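PDB 3EFE: ThiJ/pfpI family protein, which is of unknown specific function but belongs to the DJ-1/PfpI family, whose members include chaperones, proteases and other proteins with a class I glutamine amidotransferase-like fold. Local coordinates for residues I53-M56 against G57-I61. Sequence-based numbering, arbitrary orientation.
Sequences ITTM and GGLRI
Ile-53 and Ile-61 form an antiparallel hydrogen-bonded pair, Ile-53 N to Ile-61 O at 3.1 Å and Ile-61 N to Ile-53 O at 2.8 Å, and Thr-54 lies against Arg-60 as the non-hydrogen-bonded pair before a type I turn from Thr-55 to Gly-58 reverses the chain. Thr-55 N donates to Leu-59 O at 2.9 Å, whereas Gly-58 N meets Thr-55 O at 2.9 Å from above the carbonyl plane. Gly-58 has a positive phi of 98°, a conformation readily adopted by glycine, and the two bonds together make this a type I turn with a G1 beta bulge.

The side chain that organises the turn is Thr-55. Its OG1 sits between the backbone N and the carbonyl carbon (chi1 68°), turned into the loop, where it accepts a nearly straight bond from Leu-59 N at 3.0 Å and a weak one from Gly-57 N. Asp-18, at the start of helix 18-30, hydrogen-bonds this hydroxyl through OD1 and Gly-57 N through OD2. The same torsion carries Thr-55 CG2 against Ile-61 CD1, a tight 3.4 Å contact made at about a right angle. Next to it, Ile-53 CD1 leans over Ile-61 CB at 4.0 Å. Thr-54 and Arg-60 project from the other face: the arginine, bent at chi2 and chi3, brings NE to Thr-54 OG1 in a weak bond, with the hydroxyl at the edge of the guanidinium, while Thr-54 CG2 rests on Gly-58.

Across the dimer interface, Ile-61 packs on Ile-61 of the second subunit and Leu-59 on its Leu-10, and the Arg-60 backbone hydrogen-bonds to that subunit. The buried Thr-55 hydroxyl, gripped by backbone amides and a carboxylate, thus ties the tip of this two-stranded beta hairpin to helix 18-30, while Ile-61 and Leu-59 contribute apolar surface to the dimer.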
loop_
_atom_site.group_PDB
_atom_site.type_symbol
_atom_site.label_atom_id
_atom_site.label_comp_id
_atom_site.label_asym_id
_atom_site.label_seq_id
_atom_site.Cartn_x
_atom_site.Cartn_y
_atom_site.Cartn_z
ATOM N N ILE D 53 -14.894 -2.791 -8.395
ATOM C CA ILE D 53 -14.003 -1.687 -8.739
ATOM C C ILE D 53 -12.656 -2.316 -8.988
ATOM O O ILE D 53 -12.408 -3.446 -8.606
ATOM C CB ILE D 53 -13.995 -0.613 -7.626
ATOM C CG1 ILE D 53 -13.229 -1.031 -6.352
ATOM C CG2 ILE D 53 -15.424 -0.340 -7.205
ATOM C CD1 ILE D 53 -11.742 -0.888 -6.376
ATOM N N THR D 54 -11.812 -1.608 -9.704
ATOM C CA THR D 54 -10.461 -2.032 -10.062
ATOM C C THR D 54 -9.489 -0.909 -9.546
ATOM O O THR D 54 -9.652 0.286 -9.869
ATOM C CB THR D 54 -10.348 -2.157 -11.585
ATOM O OG1 THR D 54 -11.323 -3.090 -12.065
ATOM C CG2 THR D 54 -8.932 -2.660 -12.000
ATOM N N THR D 55 -8.533 -1.260 -8.711
ATOM C CA THR D 55 -7.613 -0.232 -8.195
ATOM C C THR D 55 -6.730 0.257 -9.312
ATOM O O THR D 55 -6.723 -0.347 -10.330
ATOM C CB THR D 55 -6.778 -0.727 -6.960
ATOM O OG1 THR D 55 -5.874 -1.735 -7.366
ATOM C CG2 THR D 55 -7.700 -1.271 -5.840
ATOM N N MET D 56 -6.023 1.383 -9.146
ATOM C CA MET D 56 -4.902 1.746 -10.038
ATOM C C MET D 56 -3.908 0.640 -10.256
ATOM O O MET D 56 -3.351 0.562 -11.332
ATOM C CB MET D 56 -4.158 3.015 -9.529
ATOM C CG MET D 56 -3.083 3.647 -10.514
ATOM S SD MET D 56 -2.261 4.995 -9.709
ATOM C CE MET D 56 -0.945 5.266 -10.824
ATOM N N GLY D 57 -3.653 -0.196 -9.240
ATOM C CA GLY D 57 -2.783 -1.311 -9.354
ATOM C C GLY D 57 -3.443 -2.514 -10.018
ATOM O O GLY D 57 -2.788 -3.492 -10.321
ATOM N N GLY D 58 -4.736 -2.456 -10.291
ATOM C CA GLY D 58 -5.389 -3.497 -11.089
ATOM C C GLY D 58 -6.098 -4.525 -10.269
ATOM O O GLY D 58 -6.476 -5.548 -10.782
ATOM N N LEU D 59 -6.287 -4.280 -8.967
ATOM C CA LEU D 59 -6.922 -5.266 -8.119
ATOM C C LEU D 59 -8.429 -5.138 -8.224
ATOM O O LEU D 59 -8.932 -4.086 -8.013
ATOM C CB LEU D 59 -6.471 -5.065 -6.698
ATOM C CG LEU D 59 -4.982 -5.091 -6.332
ATOM C CD1 LEU D 59 -4.961 -4.740 -4.815
ATOM C CD2 LEU D 59 -4.316 -6.465 -6.673
ATOM N N ARG D 60 -9.151 -6.209 -8.554
ATOM C CA ARG D 60 -10.626 -6.155 -8.626
ATOM C C ARG D 60 -11.258 -6.454 -7.271
ATOM O O ARG D 60 -11.149 -7.541 -6.761
ATOM C CB ARG D 60 -11.189 -7.105 -9.669
ATOM C CG ARG D 60 -10.408 -7.171 -11.004
ATOM C CD ARG D 60 -11.039 -6.453 -12.223
ATOM N NE ARG D 60 -12.496 -6.217 -12.108
ATOM C CZ ARG D 60 -13.460 -7.130 -11.904
ATOM N NH1 ARG D 60 -14.730 -6.704 -11.829
ATOM N NH2 ARG D 60 -13.195 -8.437 -11.738
ATOM N N ILE D 61 -11.937 -5.471 -6.706
ATOM C CA ILE D 61 -12.427 -5.564 -5.361
ATOM C C ILE D 61 -13.950 -5.490 -5.309
ATOM O O ILE D 61 -14.561 -4.676 -5.970
ATOM C CB ILE D 61 -11.782 -4.405 -4.493
ATOM C CG1 ILE D 61 -10.262 -4.637 -4.409
ATOM C CG2 ILE D 61 -12.485 -4.244 -3.117
ATOM C CD1 ILE D 61 -9.458 -3.408 -3.861
#